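Long-range contacts in glutathione S-transferase (Rhodospirillum rubrum F11, PDB 4O7H), which probably catalyses the conjugation of glutathione to electrophilic substrates: residues R3-G8 against V52-D57; A13-V18 against D163-C168; E77-G82 against G156-Y161. All coordinates share one frame; numbering follows the deposited sequence.

The three contacts run from the sheet of the thioredoxin-like N-terminal domain into the helical C-terminal domain. Contact 1 pairs two strands of that sheet. Its centre lies about 15 Å from that of contact 2, where helix 11-22 meets helix 161-175, and the two join directly through a probable hydrogen bond of 2.8 Å from Arg14 NE to Gly8 O. Contact 3 packs the loop 77-82 against the loop 156-160 and the first residue of helix 161-175, its centre about 13 Å from that of contact 2; Leu80 CD1 and Ile164 CD1 touch at 4.0 Å. In relatives glutathione binds near the N-terminal end of the helix corresponding to 11-22, so contact 2 probably backs the active-site region.

Contact 1: residues R3-G8 against V52-D57; sequences RLYHHG and VLVEAD
The Tyr5 ring meets strand 52-54 with its edge: CE1 comes 3.9 Å from Val54 CG2, and Val52 O also lies near the ring plane, so this strand adds nothing over either face. At the far end of the ring the Tyr5 hydroxyl sits at the edge of the Arg3 guanidinium, in its plane, and OH accepts a hydrogen bond of 3.0 Å from Arg3 NH1. Arg3 NH2 goes on to a salt bridge with Glu28 OE1, at the start of the neighbouring strand 28-31. Tyr5 CG stands anti to the carbonyl carbon (chi1 -68°), which carries the ring back along the strand to Arg3.

Behind these groups runs an antiparallel ladder at the heart of the thioredoxin-like sheet. Arg3 and Val54 form one hydrogen-bonded pair: Arg3 N to Val54 O is 2.8 Å and Val54 N to Arg3 O 2.9 Å. Tyr5 and Val52 form the next. Between them Leu4 and Leu53, a non-hydrogen-bonded pair, turn to the other face, where Leu4 CD1 lies 3.5 Å from Val52 O and Leu4 also packs on Val16 of helix 11-22. The chemistry is thus divided: a helix-covered leucine face, and a face where one arginine bridges a tyrosine hydroxyl and a glutamate beside the valines.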
loop_
_atom_site.group_PDB
_atom_site.type_symbol
_atom_site.label_atom_id
_atom_site.label_comp_id
_atom_site.label_asym_id
_atom_site.label_seq_id
_atom_site.Cartn_x
_atom_site.Cartn_y
_atom_site.Cartn_z
ATOM N N ARG A 3 5.606 17.257 14.538
ATOM C CA ARG A 3 6.830 16.455 14.426
ATOM C C ARG A 3 6.614 15.274 13.503
ATOM O O ARG A 3 5.495 14.708 13.439
ATOM C CB ARG A 3 7.217 15.945 15.793
ATOM C CG ARG A 3 8.224 14.862 15.897
ATOM C CD ARG A 3 8.089 14.433 17.383
ATOM N NE ARG A 3 8.683 15.509 18.183
ATOM C CZ ARG A 3 9.348 15.307 19.294
ATOM N NH1 ARG A 3 9.396 14.092 19.793
ATOM N NH2 ARG A 3 9.971 16.312 19.882
ATOM N N LEU A 4 7.666 14.937 12.784
ATOM C CA LEU A 4 7.660 13.746 11.932
ATOM C C LEU A 4 8.791 12.808 12.342
ATOM O O LEU A 4 9.997 13.156 12.299
ATOM C CB LEU A 4 7.823 14.154 10.450
ATOM C CG LEU A 4 7.729 12.960 9.519
ATOM C CD1 LEU A 4 6.287 12.512 9.431
ATOM C CD2 LEU A 4 8.348 13.247 8.169
ATOM N N TYR A 5 8.422 11.613 12.760
ATOM C CA TYR A 5 9.364 10.540 12.952
ATOM C C TYR A 5 9.708 9.945 11.606
ATOM O O TYR A 5 8.803 9.503 10.833
ATOM C CB TYR A 5 8.820 9.468 13.918
ATOM C CG TYR A 5 8.689 9.936 15.352
ATOM C CD1 TYR A 5 7.544 10.593 15.789
ATOM C CD2 TYR A 5 9.734 9.777 16.240
ATOM C CE1 TYR A 5 7.422 11.054 17.078
ATOM C CE2 TYR A 5 9.635 10.242 17.527
ATOM C CZ TYR A 5 8.498 10.886 17.937
ATOM O OH TYR A 5 8.371 11.350 19.260
ATOM N N HIS A 6 10.998 9.892 11.300
ATOM C CA HIS A 6 11.420 9.479 9.970
ATOM C C HIS A 6 12.786 8.776 10.022
ATOM O O HIS A 6 13.473 8.772 11.061
ATOM C CB HIS A 6 11.504 10.697 9.033
ATOM C CG HIS A 6 12.782 11.466 9.150
ATOM N ND1 HIS A 6 13.779 11.376 8.206
ATOM C CD2 HIS A 6 13.216 12.340 10.084
ATOM C CE1 HIS A 6 14.799 12.127 8.578
ATOM N NE2 HIS A 6 14.481 12.735 9.710
ATOM N N HIS A 7 13.203 8.251 8.898
ATOM C CA HIS A 7 14.600 7.964 8.669
ATOM C C HIS A 7 14.887 8.077 7.209
ATOM O O HIS A 7 13.990 7.946 6.370
ATOM C CB HIS A 7 15.090 6.667 9.297
ATOM C CG HIS A 7 14.496 5.425 8.771
ATOM N ND1 HIS A 7 14.799 4.913 7.528
ATOM C CD2 HIS A 7 13.697 4.502 9.365
ATOM C CE1 HIS A 7 14.178 3.757 7.354
ATOM N NE2 HIS A 7 13.509 3.479 8.460
ATOM N N GLY A 8 16.137 8.350 6.890
ATOM C CA GLY A 8 16.518 8.627 5.514
ATOM C C GLY A 8 16.357 7.473 4.562
ATOM O O GLY A 8 16.300 7.701 3.346
ATOM N N VAL A 52 5.729 8.544 11.119
ATOM C CA VAL A 52 4.640 8.839 12.036
ATOM C C VAL A 52 4.598 10.370 12.211
ATOM O O VAL A 52 5.644 10.981 12.541
ATOM C CB VAL A 52 4.869 8.191 13.418
ATOM C CG1 VAL A 52 3.734 8.532 14.356
ATOM C CG2 VAL A 52 4.965 6.677 13.262
ATOM N N LEU A 53 3.437 10.960 12.017
ATOM C CA LEU A 53 3.216 12.387 12.226
ATOM C C LEU A 53 2.518 12.611 13.564
ATOM O O LEU A 53 1.494 11.947 13.846
ATOM C CB LEU A 53 2.373 12.961 11.103
ATOM C CG LEU A 53 2.015 14.457 11.120
ATOM C CD1 LEU A 53 3.240 15.310 10.826
ATOM C CD2 LEU A 53 0.894 14.722 10.153
ATOM N N VAL A 54 3.063 13.538 14.369
ATOM C CA VAL A 54 2.400 13.937 15.642
ATOM C C VAL A 54 2.145 15.461 15.588
ATOM O O VAL A 54 3.087 16.275 15.429
ATOM C CB VAL A 54 3.215 13.554 16.879
ATOM C CG1 VAL A 54 2.403 13.839 18.146
ATOM C CG2 VAL A 54 3.677 12.105 16.792
ATOM N N GLU A 55 0.876 15.819 15.588
ATOM C CA GLU A 55 0.480 17.211 15.591
ATOM C C GLU A 55 0.753 17.805 16.977
ATOM O O GLU A 55 0.948 17.094 17.931
ATOM C CB GLU A 55 -0.987 17.379 15.231
ATOM C CG GLU A 55 -1.368 16.970 13.809
ATOM C CD GLU A 55 -1.064 18.021 12.764
ATOM O OE1 GLU A 55 -0.089 18.791 12.933
ATOM O OE2 GLU A 55 -1.829 18.075 11.784
ATOM N N ALA A 56 0.787 19.129 17.029
ATOM C CA ALA A 56 1.060 19.828 18.303
ATOM C C ALA A 56 0.074 19.466 19.425
ATOM O O ALA A 56 0.456 19.489 20.608
ATOM C CB ALA A 56 1.068 21.329 18.033
ATOM N N ASP A 57 -1.169 19.143 19.084
ATOM C CA ASP A 57 -2.144 18.683 20.083
ATOM C C ASP A 57 -1.988 17.197 20.449
ATOM O O ASP A 57 -2.783 16.673 21.230
ATOM C CB ASP A 57 -3.596 19.011 19.691
ATOM C CG ASP A 57 -4.117 18.190 18.522
ATOM O OD1 ASP A 57 -3.357 17.402 17.929
ATOM O OD2 ASP A 57 -5.312 18.333 18.181
#

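Contact 2: residues A13-V18 against D163-C168; sequences ARKVRV and DITAAC
Cys168 presses its sulfur straight onto the backbone of helix 11-22, with SG 3.5 Å from Lys15 N and 3.8 Å from Arg14 CB. SG stands anti to its own carbonyl carbon (chi1 -76°), a setting that carries it between Arg14, Lys15 and Val18, the last reached through CG2. One turn earlier Ile164 fills the neighbouring position. Its CG2 branch lies 3.7 Å from Val18 CG1, the two side chains sliding past each other in opposite directions, and the same methyl rests 3.8 Å from Lys15 O, while the Lys15 chain crosses Ile164 at about a right angle. The axes of the short helix segments approach to 8.9 Å, at 133° between their directions.

Both flanks are polar and still buried, but they differ in fit. The Arg14 flank is the looser: the side chain runs extended past Cys168, its CD no nearer than 4.1 Å to Cys168 O, and spends its guanidinium elsewhere, NE on Gly8 O, NH1 on Ser171 and Tyr217. The other fits closely. Lys15 bends at chi3 (65°) and NZ donates to Thr165 OG1 at 2.7 Å, while also forming a salt bridge with Asp99 of helix 85-119. Thr165 OG1 bonds to Tyr161 O as well. The domain interface therefore combines an apolar seam with a buried lysine whose charge is probably stabilised by Asp99 and the threonine oxygen.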
loop_
_atom_site.group_PDB
_atom_site.type_symbol
_atom_site.label_atom_id
_atom_site.label_comp_id
_atom_site.label_asym_id
_atom_site.label_seq_id
_atom_site.Cartn_x
_atom_site.Cartn_y
_atom_site.Cartn_z
ATOM N N ALA A 13 8.677 7.886 4.296
ATOM C CA ALA A 13 9.021 9.021 5.133
ATOM C C ALA A 13 9.565 10.165 4.312
ATOM O O ALA A 13 9.198 11.332 4.562
ATOM C CB ALA A 13 9.987 8.610 6.243
ATOM N N ARG A 14 10.376 9.856 3.301
ATOM C CA ARG A 14 10.815 10.901 2.383
ATOM C C ARG A 14 9.626 11.581 1.766
ATOM O O ARG A 14 9.570 12.822 1.681
ATOM C CB ARG A 14 11.757 10.348 1.322
ATOM C CG ARG A 14 13.154 9.955 1.817
ATOM C CD ARG A 14 14.108 9.572 0.661
ATOM N NE ARG A 14 15.442 9.408 1.233
ATOM C CZ ARG A 14 16.577 9.831 0.692
ATOM N NH1 ARG A 14 16.615 10.334 -0.521
ATOM N NH2 ARG A 14 17.695 9.735 1.405
ATOM N N LYS A 15 8.678 10.792 1.287
ATOM C CA LYS A 15 7.476 11.356 0.679
ATOM C C LYS A 15 6.733 12.314 1.586
ATOM O O LYS A 15 6.312 13.391 1.176
ATOM C CB LYS A 15 6.532 10.269 0.150
ATOM C CG LYS A 15 5.116 10.819 -0.039
ATOM C CD LYS A 15 4.289 9.978 -0.915
ATOM C CE LYS A 15 4.043 8.645 -0.341
ATOM N NZ LYS A 15 3.143 7.954 -1.298
ATOM N N VAL A 16 6.547 11.946 2.853
ATOM C CA VAL A 16 5.854 12.817 3.774
ATOM C C VAL A 16 6.634 14.124 4.029
ATOM O O VAL A 16 6.054 15.200 4.061
ATOM C CB VAL A 16 5.501 12.070 5.071
ATOM C CG1 VAL A 16 4.872 13.015 6.086
ATOM C CG2 VAL A 16 4.475 10.945 4.818
ATOM N N ARG A 17 7.954 14.041 4.127
ATOM C CA ARG A 17 8.750 15.208 4.287
ATOM C C ARG A 17 8.549 16.175 3.099
ATOM O O ARG A 17 8.402 17.382 3.288
ATOM C CB ARG A 17 10.253 14.905 4.390
ATOM C CG ARG A 17 10.643 14.138 5.633
ATOM C CD ARG A 17 12.144 14.052 5.721
ATOM N NE ARG A 17 12.695 15.332 6.194
ATOM C CZ ARG A 17 14.006 15.520 6.382
ATOM N NH1 ARG A 17 14.863 14.555 6.091
ATOM N NH2 ARG A 17 14.449 16.659 6.916
ATOM N N VAL A 18 8.613 15.645 1.892
ATOM C CA VAL A 18 8.373 16.464 0.690
ATOM C C VAL A 18 6.970 17.054 0.708
ATOM O O VAL A 18 6.776 18.270 0.414
ATOM C CB VAL A 18 8.689 15.691 -0.592
ATOM C CG1 VAL A 18 8.295 16.528 -1.832
ATOM C CG2 VAL A 18 10.148 15.236 -0.627
ATOM N N ASP A 163 4.092 12.336 -8.433
ATOM C CA ASP A 163 5.466 12.784 -8.670
ATOM C C ASP A 163 6.315 12.649 -7.404
ATOM O O ASP A 163 7.469 12.190 -7.444
ATOM C CB ASP A 163 5.477 14.257 -9.074
ATOM C CG ASP A 163 4.619 14.537 -10.273
ATOM O OD1 ASP A 163 5.140 14.409 -11.417
ATOM O OD2 ASP A 163 3.417 14.886 -10.060
ATOM N N ILE A 164 5.711 12.989 -6.261
ATOM C CA ILE A 164 6.477 12.949 -5.013
ATOM C C ILE A 164 6.899 11.509 -4.693
ATOM O O ILE A 164 8.057 11.228 -4.380
ATOM C CB ILE A 164 5.691 13.535 -3.880
ATOM C CG1 ILE A 164 5.471 15.052 -4.111
ATOM C CG2 ILE A 164 6.452 13.389 -2.579
ATOM C CD1 ILE A 164 4.469 15.615 -3.154
ATOM N N THR A 165 5.958 10.585 -4.813
ATOM C CA THR A 165 6.205 9.177 -4.501
ATOM C C THR A 165 7.303 8.605 -5.432
ATOM O O THR A 165 8.288 8.042 -4.965
ATOM C CB THR A 165 4.901 8.356 -4.597
ATOM O OG1 THR A 165 3.892 8.949 -3.742
ATOM C CG2 THR A 165 5.164 6.903 -4.179
ATOM N N ALA A 166 7.125 8.793 -6.738
ATOM C CA ALA A 166 8.072 8.277 -7.711
ATOM C C ALA A 166 9.497 8.874 -7.479
ATOM O O ALA A 166 10.515 8.130 -7.472
ATOM C CB ALA A 166 7.608 8.587 -9.137
ATOM N N ALA A 167 9.570 10.177 -7.223
ATOM C CA ALA A 167 10.843 10.866 -7.067
ATOM C C ALA A 167 11.488 10.423 -5.757
ATOM O O ALA A 167 12.723 10.328 -5.675
ATOM C CB ALA A 167 10.645 12.381 -7.103
ATOM N N CYS A 168 10.684 10.160 -4.720
ATOM C CA CYS A 168 11.254 9.781 -3.412
ATOM C C CYS A 168 11.851 8.374 -3.517
ATOM O O CYS A 168 12.951 8.109 -3.001
ATOM C CB CYS A 168 10.264 9.912 -2.290
ATOM S SG CYS A 168 10.005 11.623 -1.814
#

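Contact 3: residues E77-G82 against G156-Y161; sequences EPSLLG and GDMLTY
The N-cap of helix 161-175 is the fold element here, met by the loop 77-82 that leads from the N-terminal domain towards helix 85-119. Thr160 is the cap, its OG1 bonded to Ala162 N, and Asp163 OD2 in turn takes Thr160 N; the Thr-x-x-Asp pattern recalls the N-capping box known at this helix in glutathione transferases. The loop adds a further bond at the helix start, Tyr161 N to Leu80 O, 2.9 Å and fairly straight at 161°.

Beside that bond Leu80 lies across the Tyr161 ring in a CH-pi contact. Its CB sits over the centre of one face, 3.7 Å from the ring centroid, and its CD1 comes 3.7 Å from Tyr161 CE1. Leu81 instead meets the ring at an edge, where its CD2 is 4.0 Å from Tyr161 CD2. The Leu80 and Leu159 side chains lie side by side, pointing the same way, with Leu80 CD2 4.0 Å from Leu159 CD2. Met158 bends at chi3 (-86°) and brings SD to 3.9 Å from Gly82 CA, covering the far end of the loop. A water bridges the two backbones, donating to Ser79 O at 3.1 Å and to Leu159 O at 2.7 Å.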
loop_
_atom_site.group_PDB
_atom_site.type_symbol
_atom_site.label_atom_id
_atom_site.label_comp_id
_atom_site.label_asym_id
_atom_site.label_seq_id
_atom_site.Cartn_x
_atom_site.Cartn_y
_atom_site.Cartn_z
ATOM N N GLU A 77 -4.965 23.154 0.780
ATOM C CA GLU A 77 -4.224 23.909 -0.225
ATOM C C GLU A 77 -2.790 24.078 0.191
ATOM O O GLU A 77 -2.550 24.360 1.380
ATOM C CB GLU A 77 -4.865 25.305 -0.447
ATOM N N PRO A 78 -1.842 23.913 -0.734
ATOM C CA PRO A 78 -1.996 23.529 -2.154
ATOM C C PRO A 78 -2.337 22.034 -2.237
ATOM O O PRO A 78 -1.850 21.257 -1.418
ATOM C CB PRO A 78 -0.630 23.755 -2.741
ATOM C CG PRO A 78 0.281 23.604 -1.586
ATOM C CD PRO A 78 -0.432 24.152 -0.424
ATOM N N SER A 79 -3.173 21.655 -3.174
ATOM C CA SER A 79 -3.632 20.219 -3.244
ATOM C C SER A 79 -2.538 19.352 -3.853
ATOM O O SER A 79 -1.903 19.737 -4.831
ATOM C CB SER A 79 -4.873 20.110 -4.124
ATOM O OG SER A 79 -5.297 18.753 -4.230
ATOM N N LEU A 80 -2.335 18.138 -3.325
ATOM C CA LEU A 80 -1.442 17.194 -3.908
ATOM C C LEU A 80 -2.211 15.990 -4.500
ATOM O O LEU A 80 -1.620 15.030 -4.938
ATOM C CB LEU A 80 -0.423 16.766 -2.886
ATOM C CG LEU A 80 0.554 17.877 -2.473
ATOM C CD1 LEU A 80 1.428 17.404 -1.311
ATOM C CD2 LEU A 80 1.436 18.327 -3.611
ATOM N N LEU A 81 -3.544 16.075 -4.481
ATOM C CA LEU A 81 -4.373 15.056 -5.163
ATOM C C LEU A 81 -5.107 15.574 -6.383
ATOM O O LEU A 81 -5.395 14.804 -7.286
ATOM C CB LEU A 81 -5.400 14.521 -4.199
ATOM C CG LEU A 81 -4.925 13.465 -3.197
ATOM C CD1 LEU A 81 -6.016 13.266 -2.132
ATOM C CD2 LEU A 81 -4.512 12.174 -3.843
ATOM N N GLY A 82 -5.437 16.856 -6.396
ATOM C CA GLY A 82 -6.234 17.379 -7.502
ATOM C C GLY A 82 -7.713 17.329 -7.204
ATOM O O GLY A 82 -8.150 16.942 -6.121
ATOM N N GLY A 156 -0.842 14.287 -14.509
ATOM C CA GLY A 156 -1.571 15.326 -15.264
ATOM C C GLY A 156 -0.997 16.720 -15.119
ATOM O O GLY A 156 0.209 16.923 -15.163
ATOM N N ASP A 157 -1.889 17.716 -14.988
ATOM C CA ASP A 157 -1.525 19.113 -15.155
ATOM C C ASP A 157 -0.817 19.763 -13.967
ATOM O O ASP A 157 -0.226 20.835 -14.095
ATOM C CB ASP A 157 -2.795 19.926 -15.476
ATOM N N MET A 158 -0.804 19.093 -12.823
ATOM C CA MET A 158 -0.226 19.690 -11.625
ATOM C C MET A 158 0.629 18.637 -10.932
ATOM O O MET A 158 0.381 17.472 -11.117
ATOM C CB MET A 158 -1.315 20.148 -10.670
ATOM C CG MET A 158 -2.374 19.139 -10.363
ATOM S SD MET A 158 -3.663 19.757 -9.246
ATOM C CE MET A 158 -2.876 19.422 -7.684
ATOM N N LEU A 159 1.624 19.093 -10.191
ATOM C CA LEU A 159 2.428 18.208 -9.386
ATOM C C LEU A 159 1.524 17.593 -8.295
ATOM O O LEU A 159 0.712 18.288 -7.662
ATOM C CB LEU A 159 3.615 18.952 -8.787
ATOM C CG LEU A 159 4.527 18.044 -7.964
ATOM C CD1 LEU A 159 6.010 18.264 -8.249
ATOM C CD2 LEU A 159 4.187 18.166 -6.516
ATOM N N THR A 160 1.692 16.271 -8.059
ATOM C CA THR A 160 0.846 15.553 -7.098
ATOM C C THR A 160 1.685 14.560 -6.322
ATOM O O THR A 160 2.903 14.429 -6.534
ATOM C CB THR A 160 -0.266 14.759 -7.780
ATOM O OG1 THR A 160 0.306 13.738 -8.613
ATOM C CG2 THR A 160 -1.135 15.695 -8.581
ATOM N N TYR A 161 1.000 13.846 -5.441
ATOM C CA TYR A 161 1.629 12.766 -4.687
ATOM C C TYR A 161 2.245 11.751 -5.671
ATOM O O TYR A 161 3.149 11.008 -5.326
ATOM C CB TYR A 161 0.618 12.059 -3.804
ATOM C CG TYR A 161 0.293 12.809 -2.548
ATOM C CD1 TYR A 161 1.300 13.165 -1.673
ATOM C CD2 TYR A 161 -0.988 13.123 -2.206
ATOM C CE1 TYR A 161 1.006 13.813 -0.513
ATOM C CE2 TYR A 161 -1.275 13.763 -1.030
ATOM C CZ TYR A 161 -0.265 14.146 -0.215
ATOM O OH TYR A 161 -0.575 14.797 0.947
HETATM O O HOH W 1 0.480 20.750 -6.559
#